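Alpha-rhamnosidase (PDB 6I60) probably hydrolyses terminal, non-reducing alpha-L-rhamnose residues of alpha-L-rhamnosides. Local coordinates at residues 183-197 with 229-243. Numbering follows the deposited sequence.
Sequences FSISKKIKRARVYIA and YTVYDVSKNIRDGKN
The ring of F183 lies with one face over CB of N243, a CH-pi contact with that carbon 3.5 Å from the ring centroid. Its CG sits between the backbone N and the carbonyl carbon (chi1 60°), which swings the ring over its antiparallel partner, whose amide plane is tilted 66° against it. Replacing the ring with the methyl of an alanine would probably strip N243 CB of its CH-pi partner and open a gap beside I185, whose CD1 meets the ring edge. Next to this pair, CG2 of I238 packs against CG1 of I185 and CG2 of I189, while its CG1 reaches CB of A192. I238, from the loop between strands 230-233 and 242-243, thus touches residues on both sides of the corner at K190. The strand pairs it joins, 183-184 with 242-243 and 191-197 with 230-233, lie in different sheets, consistent with a beta-sandwich in the alpha-L-rhamnosidase N-terminal domain. Just past the end of strand 230-233, the hydroxyl OG of S235 accepts from A192 N at 2.8 Å and donates in turn to OD1 of D233. The same carboxylate oxygen takes a salt bridge from NH1 of R193 at 3.0 Å, the two planar groups turned 69° apart; NH2 of R193 pairs with E136. NH1 also bonds A192 O from the carbonyl face opposite V234 N. Further along, CG2 of V231 lies 3.4 Å from CE2 of Y195.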
loop_
_atom_site.group_PDB
_atom_site.type_symbol
_atom_site.label_atom_id
_atom_site.label_comp_id
_atom_site.label_asym_id
_atom_site.label_seq_id
_atom_site.Cartn_x
_atom_site.Cartn_y
_atom_site.Cartn_z
ATOM N N PHE A 183 16.731 23.934 -25.832
ATOM C CA PHE A 183 15.700 24.741 -26.465
ATOM C C PHE A 183 15.830 26.177 -25.977
ATOM O O PHE A 183 16.465 26.452 -24.956
ATOM C CB PHE A 183 14.291 24.197 -26.186
ATOM C CG PHE A 183 13.927 24.153 -24.729
ATOM C CD1 PHE A 183 14.346 23.103 -23.926
ATOM C CD2 PHE A 183 13.150 25.152 -24.164
ATOM C CE1 PHE A 183 14.007 23.056 -22.586
ATOM C CE2 PHE A 183 12.805 25.108 -22.824
ATOM C CZ PHE A 183 13.235 24.059 -22.035
ATOM N N SER A 184 15.222 27.096 -26.724
ATOM C CA SER A 184 15.333 28.522 -26.456
ATOM C C SER A 184 13.969 29.104 -26.112
ATOM O O SER A 184 12.946 28.691 -26.668
ATOM C CB SER A 184 15.930 29.261 -27.657
ATOM O OG SER A 184 17.346 29.272 -27.595
ATOM N N ILE A 185 13.964 30.067 -25.192
ATOM C CA ILE A 185 12.756 30.760 -24.763
ATOM C C ILE A 185 12.989 32.259 -24.892
ATOM O O ILE A 185 14.084 32.753 -24.601
ATOM C CB ILE A 185 12.367 30.389 -23.315
ATOM C CG1 ILE A 185 12.327 28.869 -23.137
ATOM C CG2 ILE A 185 11.024 30.998 -22.943
ATOM C CD1 ILE A 185 11.171 28.198 -23.850
ATOM N N SER A 186 11.961 32.983 -25.338
ATOM C CA SER A 186 12.057 34.432 -25.480
ATOM C C SER A 186 10.902 35.128 -24.767
ATOM O O SER A 186 11.113 35.814 -23.761
ATOM C CB SER A 186 12.089 34.824 -26.959
ATOM O OG SER A 186 11.286 33.952 -27.733
ATOM N N LYS A 187 9.684 34.962 -25.282
ATOM C CA LYS A 187 8.504 35.519 -24.637
ATOM C C LYS A 187 8.287 34.872 -23.272
ATOM O O LYS A 187 8.589 33.693 -23.065
ATOM C CB LYS A 187 7.270 35.314 -25.515
ATOM N N LYS A 188 7.754 35.652 -22.332
ATOM C CA LYS A 188 7.676 35.172 -20.959
ATOM C C LYS A 188 6.577 34.132 -20.798
ATOM O O LYS A 188 5.480 34.262 -21.347
ATOM C CB LYS A 188 7.473 36.326 -19.974
ATOM C CG LYS A 188 8.747 37.142 -19.666
ATOM C CD LYS A 188 10.083 36.349 -19.740
ATOM C CE LYS A 188 10.239 35.180 -18.751
ATOM N NZ LYS A 188 11.085 34.120 -19.378
ATOM N N ILE A 189 6.895 33.092 -20.031
ATOM C CA ILE A 189 6.030 31.928 -19.920
ATOM C C ILE A 189 4.855 32.229 -18.996
ATOM O O ILE A 189 4.914 33.096 -18.120
ATOM C CB ILE A 189 6.825 30.708 -19.423
ATOM C CG1 ILE A 189 7.553 31.054 -18.125
ATOM C CG2 ILE A 189 7.820 30.245 -20.474
ATOM C CD1 ILE A 189 7.669 29.898 -17.179
ATOM N N LYS A 190 3.768 31.491 -19.206
ATOM C CA LYS A 190 2.632 31.467 -18.295
ATOM C C LYS A 190 2.627 30.223 -17.420
ATOM O O LYS A 190 2.339 30.310 -16.222
ATOM C CB LYS A 190 1.322 31.549 -19.084
ATOM C CG LYS A 190 0.094 31.843 -18.236
ATOM C CD LYS A 190 -1.044 32.387 -19.086
ATOM C CE LYS A 190 -1.895 31.264 -19.657
ATOM N NZ LYS A 190 -2.702 31.710 -20.830
ATOM N N ARG A 191 2.954 29.067 -17.995
ATOM C CA ARG A 191 3.069 27.818 -17.257
ATOM C C ARG A 191 3.891 26.846 -18.090
ATOM O O ARG A 191 4.019 26.999 -19.307
ATOM C CB ARG A 191 1.695 27.223 -16.931
ATOM C CG ARG A 191 1.027 26.543 -18.111
ATOM C CD ARG A 191 -0.081 25.611 -17.662
ATOM N NE ARG A 191 -1.046 25.368 -18.729
ATOM C CZ ARG A 191 -1.736 24.242 -18.872
ATOM N NH1 ARG A 191 -1.571 23.247 -18.011
ATOM N NH2 ARG A 191 -2.593 24.110 -19.875
ATOM N N ALA A 192 4.450 25.843 -17.415
ATOM C CA ALA A 192 5.255 24.828 -18.078
ATOM C C ALA A 192 4.951 23.466 -17.477
ATOM O O ALA A 192 4.833 23.329 -16.257
ATOM C CB ALA A 192 6.755 25.129 -17.961
ATOM N N ARG A 193 4.823 22.464 -18.342
ATOM C CA ARG A 193 4.543 21.100 -17.923
ATOM C C ARG A 193 5.477 20.143 -18.647
ATOM O O ARG A 193 5.927 20.412 -19.765
ATOM C CB ARG A 193 3.087 20.715 -18.197
ATOM C CG ARG A 193 2.077 21.517 -17.398
ATOM C CD ARG A 193 2.239 21.274 -15.909
ATOM N NE ARG A 193 1.161 21.884 -15.139
ATOM C CZ ARG A 193 1.201 23.119 -14.651
ATOM N NH1 ARG A 193 2.269 23.878 -14.852
ATOM N NH2 ARG A 193 0.174 23.593 -13.959
ATOM N N VAL A 194 5.758 19.017 -17.997
ATOM C CA VAL A 194 6.705 18.026 -18.495
ATOM C C VAL A 194 6.103 16.649 -18.254
ATOM O O VAL A 194 5.804 16.293 -17.111
ATOM C CB VAL A 194 8.078 18.155 -17.812
ATOM C CG1 VAL A 194 8.800 16.829 -17.790
ATOM C CG2 VAL A 194 8.922 19.197 -18.520
ATOM N N TYR A 195 5.909 15.884 -19.327
ATOM C CA TYR A 195 5.243 14.582 -19.270
ATOM C C TYR A 195 6.249 13.523 -19.705
ATOM O O TYR A 195 6.449 13.301 -20.902
ATOM C CB TYR A 195 3.993 14.563 -20.150
ATOM C CG TYR A 195 3.088 15.768 -19.982
ATOM C CD1 TYR A 195 3.360 16.964 -20.634
ATOM C CD2 TYR A 195 1.956 15.704 -19.181
ATOM C CE1 TYR A 195 2.537 18.065 -20.485
ATOM C CE2 TYR A 195 1.124 16.801 -19.029
ATOM C CZ TYR A 195 1.419 17.978 -19.681
ATOM O OH TYR A 195 0.593 19.068 -19.527
ATOM N N ILE A 196 6.872 12.861 -18.731
ATOM C CA ILE A 196 7.986 11.952 -18.975
ATOM C C ILE A 196 7.608 10.553 -18.511
ATOM O O ILE A 196 6.898 10.386 -17.513
ATOM C CB ILE A 196 9.268 12.439 -18.265
ATOM C CG1 ILE A 196 10.414 11.443 -18.452
ATOM C CG2 ILE A 196 8.997 12.711 -16.790
ATOM C CD1 ILE A 196 11.782 12.027 -18.186
ATOM N N ALA A 197 8.076 9.548 -19.253
ATOM C CA ALA A 197 7.992 8.140 -18.858
ATOM C C ALA A 197 9.345 7.519 -19.200
ATOM O O ALA A 197 9.568 7.068 -20.327
ATOM C CB ALA A 197 6.843 7.423 -19.555
ATOM N N TYR A 229 3.150 7.345 -16.948
ATOM C CA TYR A 229 4.010 8.510 -17.080
ATOM C C TYR A 229 3.700 9.513 -15.975
ATOM O O TYR A 229 2.597 9.538 -15.424
ATOM C CB TYR A 229 3.849 9.167 -18.456
ATOM C CG TYR A 229 2.539 9.895 -18.668
ATOM C CD1 TYR A 229 1.407 9.217 -19.100
ATOM C CD2 TYR A 229 2.439 11.265 -18.450
ATOM C CE1 TYR A 229 0.209 9.880 -19.298
ATOM C CE2 TYR A 229 1.247 11.934 -18.646
ATOM C CZ TYR A 229 0.136 11.237 -19.070
ATOM O OH TYR A 229 -1.052 11.901 -19.266
ATOM N N THR A 230 4.694 10.333 -15.651
ATOM C CA THR A 230 4.578 11.346 -14.612
ATOM C C THR A 230 4.627 12.735 -15.237
ATOM O O THR A 230 5.409 12.983 -16.160
ATOM C CB THR A 230 5.696 11.197 -13.575
ATOM O OG1 THR A 230 5.726 9.849 -13.091
ATOM C CG2 THR A 230 5.478 12.143 -12.405
ATOM N N VAL A 231 3.784 13.635 -14.736
ATOM C CA VAL A 231 3.745 15.023 -15.181
ATOM C C VAL A 231 4.278 15.905 -14.061
ATOM O O VAL A 231 3.890 15.747 -12.897
ATOM C CB VAL A 231 2.324 15.450 -15.591
ATOM C CG1 VAL A 231 1.330 15.036 -14.536
ATOM C CG2 VAL A 231 2.268 16.954 -15.811
ATOM N N TYR A 232 5.168 16.828 -14.413
ATOM C CA TYR A 232 5.782 17.729 -13.453
ATOM C C TYR A 232 5.486 19.177 -13.825
ATOM O O TYR A 232 5.293 19.509 -14.998
ATOM C CB TYR A 232 7.297 17.515 -13.384
ATOM C CG TYR A 232 7.703 16.197 -12.770
ATOM C CD1 TYR A 232 7.586 15.979 -11.403
ATOM C CD2 TYR A 232 8.212 15.172 -13.556
ATOM C CE1 TYR A 232 7.959 14.775 -10.837
ATOM C CE2 TYR A 232 8.589 13.965 -12.998
ATOM C CZ TYR A 232 8.461 13.771 -11.639
ATOM O OH TYR A 232 8.835 12.569 -11.083
ATOM N N ASP A 233 5.451 20.033 -12.807
ATOM C CA ASP A 233 5.277 21.469 -12.988
ATOM C C ASP A 233 6.657 22.113 -12.969
ATOM O O ASP A 233 7.291 22.209 -11.913
ATOM C CB ASP A 233 4.375 22.053 -11.902
ATOM C CG ASP A 233 4.509 23.559 -11.780
ATOM O OD1 ASP A 233 4.477 24.252 -12.820
ATOM O OD2 ASP A 233 4.650 24.053 -10.642
ATOM N N VAL A 234 7.122 22.549 -14.136
ATOM C CA VAL A 234 8.455 23.124 -14.263
ATOM C C VAL A 234 8.340 24.575 -14.705
ATOM O O VAL A 234 9.208 25.088 -15.421
ATOM C CB VAL A 234 9.319 22.312 -15.245
ATOM C CG1 VAL A 234 9.597 20.932 -14.679
ATOM C CG2 VAL A 234 8.629 22.208 -16.599
ATOM N N SER A 235 7.267 25.245 -14.279
ATOM C CA SER A 235 7.070 26.644 -14.642
ATOM C C SER A 235 8.230 27.504 -14.155
ATOM O O SER A 235 8.948 28.115 -14.955
ATOM C CB SER A 235 5.744 27.149 -14.074
ATOM O OG SER A 235 4.650 26.467 -14.659
ATOM N N LYS A 236 8.446 27.542 -12.841
ATOM C CA LYS A 236 9.498 28.378 -12.274
ATOM C C LYS A 236 10.864 27.724 -12.429
ATOM O O LYS A 236 11.707 27.811 -11.531
ATOM C CB LYS A 236 9.214 28.669 -10.797
ATOM C CG LYS A 236 7.984 29.535 -10.546
ATOM C CD LYS A 236 7.851 30.641 -11.582
ATOM C CE LYS A 236 7.664 31.997 -10.919
ATOM N NZ LYS A 236 8.395 33.073 -11.644
ATOM N N ASN A 237 11.088 27.064 -13.567
ATOM C CA ASN A 237 12.381 26.465 -13.869
ATOM C C ASN A 237 12.835 26.769 -15.291
ATOM O O ASN A 237 13.844 26.206 -15.734
ATOM C CB ASN A 237 12.338 24.943 -13.669
ATOM C CG ASN A 237 12.396 24.540 -12.210
ATOM O OD1 ASN A 237 11.606 23.715 -11.752
ATOM N ND2 ASN A 237 13.343 25.112 -11.474
ATOM N N ILE A 238 12.138 27.647 -16.011
ATOM C CA ILE A 238 12.327 27.769 -17.453
ATOM C C ILE A 238 13.476 28.707 -17.829
ATOM O O ILE A 238 14.131 28.488 -18.854
ATOM C CB ILE A 238 11.000 28.211 -18.097
ATOM C CG1 ILE A 238 10.039 27.023 -18.185
ATOM C CG2 ILE A 238 11.211 28.812 -19.483
ATOM C CD1 ILE A 238 10.678 25.754 -18.718
ATOM N N ARG A 239 13.746 29.737 -17.020
ATOM C CA ARG A 239 14.799 30.711 -17.304
ATOM C C ARG A 239 14.476 31.496 -18.572
ATOM O O ARG A 239 13.377 31.373 -19.122
ATOM C CB ARG A 239 16.167 30.023 -17.423
ATOM C CG ARG A 239 17.354 30.852 -16.962
ATOM C CD ARG A 239 18.664 30.175 -17.343
ATOM N NE ARG A 239 19.808 30.754 -16.645
ATOM C CZ ARG A 239 20.102 30.533 -15.367
ATOM N NH1 ARG A 239 19.335 29.737 -14.632
ATOM N NH2 ARG A 239 21.165 31.107 -14.822
ATOM N N ASP A 240 15.420 32.309 -19.045
ATOM C CA ASP A 240 15.162 33.156 -20.202
ATOM C C ASP A 240 15.748 32.569 -21.478
ATOM O O ASP A 240 15.056 31.854 -22.209
ATOM C CB ASP A 240 15.716 34.564 -19.971
ATOM C CG ASP A 240 15.115 35.586 -20.918
ATOM O OD1 ASP A 240 13.951 35.404 -21.334
ATOM O OD2 ASP A 240 15.808 36.570 -21.248
ATOM N N GLY A 241 17.018 32.864 -21.752
ATOM C CA GLY A 241 17.638 32.524 -23.020
ATOM C C GLY A 241 17.751 31.044 -23.328
ATOM O O GLY A 241 16.760 30.397 -23.681
ATOM N N LYS A 242 18.959 30.499 -23.222
ATOM C CA LYS A 242 19.182 29.093 -23.528
ATOM C C LYS A 242 18.684 28.215 -22.387
ATOM O O LYS A 242 18.798 28.569 -21.210
ATOM C CB LYS A 242 20.665 28.829 -23.789
ATOM C CG LYS A 242 20.997 28.572 -25.251
ATOM C CD LYS A 242 22.028 27.463 -25.400
ATOM C CE LYS A 242 23.088 27.825 -26.430
ATOM N NZ LYS A 242 24.253 26.897 -26.384
ATOM N N ASN A 243 18.119 27.065 -22.745
ATOM C CA ASN A 243 17.578 26.125 -21.778
ATOM C C ASN A 243 18.152 24.741 -22.030
ATOM O O ASN A 243 18.605 24.421 -23.133
ATOM C CB ASN A 243 16.051 26.064 -21.842
ATOM C CG ASN A 243 15.395 27.231 -21.149
ATOM O OD1 ASN A 243 15.956 28.324 -21.080
ATOM N ND2 ASN A 243 14.198 27.008 -20.625
#